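Local coordinates for N-acetyltransferase domain-containing protein (Pyrococcus horikoshii, PDB 1WWZ) that binds acetyl-CoA and, as a member of the GNAT family, probably transfers its acetyl group to a substrate that is not known, at residues D22-G30 with E90-Q98; V67-D75 with L106-Y117. All coordinates share one frame; numbering follows the deposited sequence.

Contact 1 (D22-G30 with E90-Q98); sequences DVYMSGYEG and EFVVDKKFQ. With ACO (acetyl coenzyme *a), chain C.
One wall of the acetyl-CoA site of the GNAT fold is formed where the C-terminal end of helix 14-27 crosses strand 83-93 and Y28 meets E90. Y28 OH donates to the syn lone pair of E90 OE2, 2.6 Å away, with ring and carboxylate planes at 90°. The same oxygen accepts F91 N from the anti side, 35° out of the carboxylate plane, so two bonds fix the carboxylate, while a water joins E90 OE1 to Y24 OH, which is also hydrogen-bonded to G35 O. Y28 CD1 sits over the centre of the Y24 ring, while ACO C6P lies over the rim of a Y28 face. Next along the strand V92 packs against the helix, its CG2, anti to the backbone N, reaching G27 CA at 3.6 Å; any side chain on G27 would collide with it. Beyond it K95 N donates to S26 OG over 2.9 Å, and D94 OD1 takes K96 N in an Asx turn that shapes the chain after the strand. F91 O accepts from ACO N4P and V93 N donates to ACO O9P, each over 2.7 Å, so the pantetheine arm pairs with the strand much as a neighbouring strand would. F91 turns its ring the other way, ACO CEP sitting over its centre, and packs on L106, L135 and Y136. Y24 leans on helix 38-53, and strand 65-78 flanks 83-93, V92 touching F69.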
# COMPACT_ATOMS: atom_id res chain seq x y z
N ASP A 22 -8.98 -14.41 18.36
CA ASP A 22 -8.41 -15.63 17.77
C ASP A 22 -7.19 -15.29 16.92
O ASP A 22 -6.14 -15.94 17.03
CB ASP A 22 -9.44 -16.35 16.89
CG ASP A 22 -10.65 -16.84 17.67
OD1 ASP A 22 -10.57 -16.95 18.91
OD2 ASP A 22 -11.69 -17.13 17.03
N VAL A 23 -7.32 -14.26 16.08
CA VAL A 23 -6.22 -13.83 15.23
C VAL A 23 -5.04 -13.39 16.09
O VAL A 23 -3.89 -13.74 15.82
CB VAL A 23 -6.65 -12.64 14.33
CG1 VAL A 23 -5.43 -12.02 13.66
CG2 VAL A 23 -7.64 -13.12 13.28
N TYR A 24 -5.34 -12.62 17.12
CA TYR A 24 -4.32 -12.12 18.03
C TYR A 24 -3.59 -13.27 18.72
O TYR A 24 -2.36 -13.32 18.73
CB TYR A 24 -4.98 -11.21 19.08
CG TYR A 24 -4.03 -10.61 20.09
CD1 TYR A 24 -3.62 -9.28 19.98
CD2 TYR A 24 -3.58 -11.36 21.17
CE1 TYR A 24 -2.78 -8.72 20.94
CE2 TYR A 24 -2.74 -10.81 22.12
CZ TYR A 24 -2.34 -9.49 22.01
OH TYR A 24 -1.53 -8.94 22.97
N MET A 25 -4.35 -14.19 19.30
CA MET A 25 -3.76 -15.34 20.00
C MET A 25 -2.92 -16.20 19.06
O MET A 25 -1.86 -16.71 19.44
CB MET A 25 -4.85 -16.19 20.64
CG MET A 25 -5.67 -15.49 21.71
SD MET A 25 -4.66 -14.80 23.03
CE MET A 25 -4.11 -16.29 23.88
N SER A 26 -3.40 -16.37 17.83
CA SER A 26 -2.70 -17.16 16.83
C SER A 26 -1.39 -16.49 16.44
O SER A 26 -0.33 -17.12 16.42
CB SER A 26 -3.58 -17.33 15.59
OG SER A 26 -2.84 -17.89 14.51
N GLY A 27 -1.46 -15.20 16.14
CA GLY A 27 -0.27 -14.47 15.75
C GLY A 27 0.77 -14.27 16.83
O GLY A 27 1.96 -14.27 16.54
N TYR A 28 0.33 -14.11 18.08
CA TYR A 28 1.27 -13.90 19.17
C TYR A 28 1.75 -15.18 19.84
O TYR A 28 2.45 -15.12 20.86
CB TYR A 28 0.67 -12.98 20.24
CG TYR A 28 0.93 -11.51 19.96
CD1 TYR A 28 -0.06 -10.70 19.39
CD2 TYR A 28 2.18 -10.95 20.22
CE1 TYR A 28 0.19 -9.37 19.10
CE2 TYR A 28 2.44 -9.61 19.92
CZ TYR A 28 1.44 -8.83 19.36
OH TYR A 28 1.70 -7.52 19.06
N GLU A 29 1.38 -16.32 19.28
CA GLU A 29 1.81 -17.60 19.84
C GLU A 29 3.32 -17.67 19.73
O GLU A 29 3.88 -17.56 18.64
CB GLU A 29 1.16 -18.75 19.08
CG GLU A 29 1.34 -20.11 19.75
CD GLU A 29 1.05 -21.27 18.81
OE1 GLU A 29 1.70 -21.33 17.74
OE2 GLU A 29 0.20 -22.11 19.14
N GLY A 30 3.99 -17.83 20.87
CA GLY A 30 5.44 -17.90 20.88
C GLY A 30 6.04 -16.58 21.31
O GLY A 30 7.20 -16.52 21.73
N GLU A 90 -1.46 -1.84 17.61
CA GLU A 90 -1.42 -3.29 17.47
C GLU A 90 -1.32 -3.63 15.99
O GLU A 90 -1.76 -2.87 15.14
CB GLU A 90 -2.66 -3.93 18.08
CG GLU A 90 -2.54 -5.43 18.19
CD GLU A 90 -1.21 -5.84 18.81
OE1 GLU A 90 -1.05 -5.69 20.03
OE2 GLU A 90 -0.32 -6.30 18.05
N PHE A 91 -0.75 -4.79 15.69
CA PHE A 91 -0.55 -5.21 14.31
C PHE A 91 -0.26 -6.70 14.35
O PHE A 91 0.78 -7.12 14.84
CB PHE A 91 0.65 -4.43 13.76
CG PHE A 91 1.03 -4.78 12.35
CD1 PHE A 91 0.09 -5.24 11.44
CD2 PHE A 91 2.34 -4.57 11.92
CE1 PHE A 91 0.45 -5.49 10.12
CE2 PHE A 91 2.71 -4.81 10.60
CZ PHE A 91 1.76 -5.27 9.70
N VAL A 92 -1.19 -7.51 13.85
CA VAL A 92 -0.99 -8.95 13.90
C VAL A 92 -1.76 -9.69 12.83
O VAL A 92 -2.86 -9.31 12.44
CB VAL A 92 -1.38 -9.49 15.30
CG1 VAL A 92 -2.83 -9.15 15.60
CG2 VAL A 92 -1.16 -11.00 15.38
N VAL A 93 -1.16 -10.77 12.35
CA VAL A 93 -1.77 -11.60 11.32
C VAL A 93 -1.79 -13.05 11.79
O VAL A 93 -0.83 -13.51 12.40
CB VAL A 93 -0.98 -11.50 10.00
CG1 VAL A 93 -1.52 -12.51 8.99
CG2 VAL A 93 -1.07 -10.09 9.44
N ASP A 94 -2.89 -13.74 11.53
CA ASP A 94 -3.03 -15.15 11.91
C ASP A 94 -1.77 -15.89 11.46
O ASP A 94 -1.31 -15.72 10.34
CB ASP A 94 -4.26 -15.74 11.24
CG ASP A 94 -4.47 -17.20 11.58
OD1 ASP A 94 -3.61 -18.03 11.22
OD2 ASP A 94 -5.49 -17.52 12.22
N LYS A 95 -1.22 -16.72 12.35
CA LYS A 95 -0.01 -17.46 12.05
C LYS A 95 -0.09 -18.21 10.71
O LYS A 95 0.86 -18.21 9.93
CB LYS A 95 0.28 -18.46 13.18
CG LYS A 95 1.54 -19.29 12.99
CD LYS A 95 2.79 -18.43 12.80
CE LYS A 95 3.08 -17.55 14.01
NZ LYS A 95 3.32 -18.33 15.25
N LYS A 96 -1.23 -18.84 10.46
CA LYS A 96 -1.43 -19.59 9.23
C LYS A 96 -1.44 -18.72 7.98
O LYS A 96 -1.22 -19.21 6.87
CB LYS A 96 -2.74 -20.38 9.30
CG LYS A 96 -2.79 -21.37 10.45
CD LYS A 96 -4.10 -22.16 10.44
CE LYS A 96 -4.13 -23.19 11.55
NZ LYS A 96 -5.35 -24.04 11.48
N PHE A 97 -1.69 -17.43 8.16
CA PHE A 97 -1.74 -16.50 7.03
C PHE A 97 -0.53 -15.58 6.92
O PHE A 97 -0.50 -14.71 6.06
CB PHE A 97 -3.02 -15.67 7.12
CG PHE A 97 -4.26 -16.44 6.82
CD1 PHE A 97 -4.77 -16.48 5.53
CD2 PHE A 97 -4.90 -17.16 7.82
CE1 PHE A 97 -5.91 -17.23 5.24
CE2 PHE A 97 -6.04 -17.92 7.54
CZ PHE A 97 -6.54 -17.95 6.25
N GLN A 98 0.46 -15.77 7.78
CA GLN A 98 1.66 -14.95 7.76
C GLN A 98 2.56 -15.31 6.58
O GLN A 98 2.45 -16.40 6.01
CB GLN A 98 2.43 -15.09 9.07
CG GLN A 98 1.81 -14.33 10.24
CD GLN A 98 2.50 -14.62 11.56
OE1 GLN A 98 3.64 -15.08 11.58
NE2 GLN A 98 1.82 -14.33 12.66
N1A ACO C . 11.73 -12.44 9.60
C2A ACO C . 12.25 -11.60 8.70
N3A ACO C . 11.57 -10.66 7.99
C4A ACO C . 10.19 -10.64 8.28
C5A ACO C . 9.58 -11.48 9.19
C6A ACO C . 10.42 -12.44 9.88
N6A ACO C . 9.92 -13.31 10.77
N7A ACO C . 8.22 -11.22 9.24
C8A ACO C . 8.05 -10.24 8.39
N9A ACO C . 9.21 -9.82 7.76
C1B ACO C . 9.41 -8.78 6.77
C2B ACO C . 9.82 -9.29 5.38
O2B ACO C . 10.57 -8.24 4.74
C3B ACO C . 8.45 -9.65 4.74
O3B ACO C . 8.62 -9.54 3.31
P3B ACO C . 9.03 -10.73 2.31
O7A ACO C . 10.40 -11.13 2.77
O8A ACO C . 9.06 -10.11 0.99
O9A ACO C . 8.01 -11.79 2.45
C4B ACO C . 7.55 -8.56 5.26
O4B ACO C . 8.23 -8.09 6.46
C5B ACO C . 6.19 -9.01 5.76
O5B ACO C . 5.53 -9.91 4.89
P1A ACO C . 4.01 -10.28 5.20
O1A ACO C . 3.76 -11.60 4.63
O2A ACO C . 3.14 -9.14 4.73
O3A ACO C . 4.11 -10.51 6.83
P2A ACO C . 2.96 -10.88 7.79
O4A ACO C . 3.44 -12.11 8.46
O5A ACO C . 1.71 -10.96 6.99
O6A ACO C . 2.83 -9.71 8.81
CBP ACO C . 3.45 -9.32 11.20
CCP ACO C . 3.91 -9.29 9.76
CDP ACO C . 4.63 -8.75 12.05
CEP ACO C . 2.17 -8.46 11.36
CAP ACO C . 3.13 -10.82 11.57
OAP ACO C . 4.32 -11.59 11.45
C9P ACO C . 2.59 -11.05 13.01
O9P ACO C . 1.39 -11.07 13.25
N8P ACO C . 3.53 -11.23 13.99
C7P ACO C . 3.20 -11.45 15.42
C6P ACO C . 2.67 -10.20 16.15
C5P ACO C . 3.65 -9.06 16.14
O5P ACO C . 4.86 -9.24 16.43
N4P ACO C . 3.22 -7.85 15.83
C3P ACO C . 3.84 -6.52 15.73
C2P ACO C . 3.90 -6.01 17.17
S1P ACO C . 4.65 -4.29 17.11
C ACO C . 3.37 -3.44 17.16
O ACO C . 2.11 -3.83 17.23
CH3 ACO C . 3.19 -1.80 17.14
O HOH W 1 -0.03 -6.74 22.38
O HOH W 2 -4.29 -19.87 13.27

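Contact 2 (V67-D75 with L106-Y117); sequences VGFIVCDKD and LLITCLDFLGKY
K74 and I70, followed equally by L106 and C72, carry most of the packing of strand 65-78 on helix 102-115. I70 sends CD1 to within 3.6 Å of C110 CB, and its CG2 slides past L106 CD2 in the opposite direction. A branched, extended isoleucine fills this space: with CG1 anti to the backbone N (chi1 -173°), one arm reaches across the helix to L107 and C110 while CG2 stays over L106. An alanine here is likely to open a gap between L106 and C110 and take away packing behind F91. L106 turns CD1 back toward the earlier part of the strand, 3.5 Å from F69 N, beside G68, where the strand offers bare backbone. One turn on, C72 SG and C110 SG lie only 3.3 Å apart, a tight contact but no disulfide; a small side chain at each position suits this close spacing, and C72 CB rests against F113 and L114. At the far end of the strand K74 lays its CD over the centre of the Y117 ring, 3.4 Å from the centroid, a CH-pi contact; its NZ forms a salt bridge with D55. Strand and helix run nearly parallel, their axes 21° apart and 8.7 Å at closest, the packing of a helix on the mixed sheet that typifies the GNAT fold.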
# COMPACT_ATOMS: atom_id res chain seq x y z
N VAL A 67 -8.33 -12.23 9.12
CA VAL A 67 -7.09 -12.98 9.24
C VAL A 67 -5.95 -12.12 9.76
O VAL A 67 -4.84 -12.60 9.97
CB VAL A 67 -6.66 -13.59 7.88
CG1 VAL A 67 -7.78 -14.46 7.33
CG2 VAL A 67 -6.31 -12.48 6.90
N GLY A 68 -6.23 -10.84 9.97
CA GLY A 68 -5.22 -9.94 10.48
C GLY A 68 -5.80 -8.56 10.71
O GLY A 68 -6.88 -8.25 10.20
N PHE A 69 -5.11 -7.73 11.48
CA PHE A 69 -5.59 -6.39 11.73
C PHE A 69 -4.49 -5.46 12.21
O PHE A 69 -3.43 -5.90 12.65
CB PHE A 69 -6.78 -6.40 12.71
CG PHE A 69 -6.43 -6.77 14.13
CD1 PHE A 69 -6.14 -5.78 15.07
CD2 PHE A 69 -6.43 -8.10 14.55
CE1 PHE A 69 -5.87 -6.11 16.40
CE2 PHE A 69 -6.17 -8.44 15.88
CZ PHE A 69 -5.89 -7.44 16.80
N ILE A 70 -4.74 -4.17 12.09
CA ILE A 70 -3.79 -3.17 12.53
C ILE A 70 -4.61 -2.03 13.11
O ILE A 70 -5.68 -1.70 12.61
CB ILE A 70 -2.89 -2.69 11.34
CG1 ILE A 70 -1.79 -1.77 11.87
CG2 ILE A 70 -3.73 -2.01 10.26
CD1 ILE A 70 -0.67 -1.51 10.84
N VAL A 71 -4.11 -1.45 14.20
CA VAL A 71 -4.80 -0.36 14.88
C VAL A 71 -3.99 0.91 14.70
O VAL A 71 -2.88 1.02 15.23
CB VAL A 71 -4.95 -0.68 16.38
CG1 VAL A 71 -5.66 0.46 17.09
CG2 VAL A 71 -5.72 -1.98 16.54
N CYS A 72 -4.55 1.86 13.96
CA CYS A 72 -3.90 3.13 13.65
C CYS A 72 -4.56 4.28 14.40
O CYS A 72 -5.75 4.52 14.25
CB CYS A 72 -3.97 3.37 12.15
SG CYS A 72 -3.66 1.87 11.17
N ASP A 73 -3.77 5.01 15.18
CA ASP A 73 -4.27 6.13 15.98
C ASP A 73 -3.77 7.46 15.43
O ASP A 73 -2.59 7.77 15.54
CB ASP A 73 -3.80 5.97 17.43
CG ASP A 73 -4.58 6.84 18.40
OD1 ASP A 73 -5.09 7.90 17.98
OD2 ASP A 73 -4.68 6.45 19.58
N LYS A 74 -4.66 8.25 14.85
CA LYS A 74 -4.27 9.55 14.29
C LYS A 74 -4.18 10.61 15.38
O LYS A 74 -3.77 11.74 15.12
CB LYS A 74 -5.29 10.00 13.24
CG LYS A 74 -6.67 10.30 13.80
CD LYS A 74 -7.62 10.79 12.72
CE LYS A 74 -8.93 11.31 13.32
NZ LYS A 74 -9.68 10.27 14.08
N ASP A 75 -4.55 10.25 16.60
CA ASP A 75 -4.54 11.20 17.71
C ASP A 75 -3.80 10.70 18.94
O ASP A 75 -4.37 10.59 20.03
CB ASP A 75 -5.99 11.55 18.06
CG ASP A 75 -6.10 12.58 19.17
OD1 ASP A 75 -5.34 13.56 19.15
OD2 ASP A 75 -6.98 12.40 20.05
N LEU A 106 -1.66 -4.37 5.23
CA LEU A 106 -2.20 -3.65 6.37
C LEU A 106 -1.32 -2.46 6.73
O LEU A 106 -1.84 -1.39 7.06
CB LEU A 106 -2.33 -4.60 7.57
CG LEU A 106 -3.51 -5.58 7.53
CD1 LEU A 106 -3.35 -6.62 8.62
CD2 LEU A 106 -4.83 -4.81 7.71
N LEU A 107 -0.00 -2.63 6.66
CA LEU A 107 0.91 -1.54 7.00
C LEU A 107 0.81 -0.40 6.00
O LEU A 107 0.80 0.77 6.39
CB LEU A 107 2.35 -2.06 7.09
CG LEU A 107 3.42 -1.08 7.60
CD1 LEU A 107 2.99 -0.47 8.93
CD2 LEU A 107 4.75 -1.81 7.75
N ILE A 108 0.73 -0.73 4.72
CA ILE A 108 0.59 0.29 3.68
C ILE A 108 -0.72 1.06 3.91
O ILE A 108 -0.75 2.28 3.79
CB ILE A 108 0.59 -0.35 2.28
CG1 ILE A 108 2.00 -0.87 1.96
CG2 ILE A 108 0.13 0.66 1.23
CD1 ILE A 108 2.11 -1.66 0.66
N THR A 109 -1.78 0.33 4.24
CA THR A 109 -3.07 0.95 4.51
C THR A 109 -2.93 1.90 5.69
O THR A 109 -3.46 3.02 5.67
CB THR A 109 -4.13 -0.12 4.85
OG1 THR A 109 -4.32 -0.97 3.72
CG2 THR A 109 -5.46 0.53 5.21
N CYS A 110 -2.21 1.46 6.71
CA CYS A 110 -1.98 2.27 7.90
C CYS A 110 -1.21 3.54 7.58
O CYS A 110 -1.56 4.63 8.04
CB CYS A 110 -1.20 1.46 8.94
SG CYS A 110 -0.57 2.44 10.33
N LEU A 111 -0.15 3.42 6.79
CA LEU A 111 0.66 4.58 6.43
C LEU A 111 -0.14 5.59 5.62
O LEU A 111 -0.00 6.80 5.83
CB LEU A 111 1.91 4.14 5.64
CG LEU A 111 2.91 3.30 6.43
CD1 LEU A 111 4.19 3.13 5.62
CD2 LEU A 111 3.23 3.97 7.75
N ASP A 112 -0.99 5.10 4.73
CA ASP A 112 -1.83 5.96 3.90
C ASP A 112 -2.87 6.67 4.77
O ASP A 112 -3.12 7.86 4.61
CB ASP A 112 -2.53 5.14 2.82
CG ASP A 112 -3.45 5.98 1.96
OD1 ASP A 112 -2.94 6.79 1.16
OD2 ASP A 112 -4.68 5.83 2.09
N PHE A 113 -3.48 5.92 5.69
CA PHE A 113 -4.48 6.50 6.58
C PHE A 113 -3.88 7.59 7.47
O PHE A 113 -4.36 8.72 7.49
CB PHE A 113 -5.10 5.41 7.45
CG PHE A 113 -6.05 5.92 8.49
CD1 PHE A 113 -7.30 6.42 8.13
CD2 PHE A 113 -5.70 5.92 9.84
CE1 PHE A 113 -8.18 6.91 9.09
CE2 PHE A 113 -6.58 6.41 10.81
CZ PHE A 113 -7.82 6.91 10.43
N LEU A 114 -2.83 7.25 8.21
CA LEU A 114 -2.20 8.20 9.12
C LEU A 114 -1.52 9.37 8.41
O LEU A 114 -1.40 10.46 8.98
CB LEU A 114 -1.19 7.47 10.01
CG LEU A 114 -1.79 6.46 10.99
CD1 LEU A 114 -0.67 5.76 11.78
CD2 LEU A 114 -2.74 7.18 11.94
N GLY A 115 -1.08 9.14 7.18
CA GLY A 115 -0.42 10.18 6.41
C GLY A 115 -1.26 11.42 6.17
O GLY A 115 -0.72 12.49 5.90
N LYS A 116 -2.58 11.29 6.27
CA LYS A 116 -3.45 12.43 6.06
C LYS A 116 -3.51 13.32 7.29
O LYS A 116 -3.86 14.50 7.20
CB LYS A 116 -4.87 11.96 5.74
CG LYS A 116 -5.85 13.10 5.54
CD LYS A 116 -7.28 12.61 5.42
CE LYS A 116 -8.20 13.70 4.87
NZ LYS A 116 -8.21 14.93 5.72
N TYR A 117 -3.15 12.75 8.44
CA TYR A 117 -3.22 13.48 9.70
C TYR A 117 -1.91 13.79 10.40
O TYR A 117 -1.76 14.85 11.00
CB TYR A 117 -4.09 12.69 10.68
CG TYR A 117 -5.42 12.25 10.11
CD1 TYR A 117 -6.49 13.13 10.01
CD2 TYR A 117 -5.61 10.93 9.68
CE1 TYR A 117 -7.72 12.72 9.50
CE2 TYR A 117 -6.83 10.51 9.17
CZ TYR A 117 -7.88 11.41 9.08
OH TYR A 117 -9.09 10.99 8.59

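Overall arrangement
Along the chain the segments alternate, 22-30, 67-75, 90-98, 106-117, so contacts 1 and 2 interlock, all within the region that marks the protein as a GNAT member. Their centres lie about 18 Å apart, on opposite sides of the chain's centre, yet they meet in one sheet: strands 65-78 and 83-93 are antiparallel neighbours, with probable backbone hydrogen bonds D94 N to V67 O and V71 N to E90 O. Strand 83-93 then leads into helix 102-115, whose start supplies G103 and R104 to the cofactor. Contact 2 thus packs the helix against the sheet, I70 and L106 both touching F91, while contact 1 brings in the helix that borders the pantetheine arm.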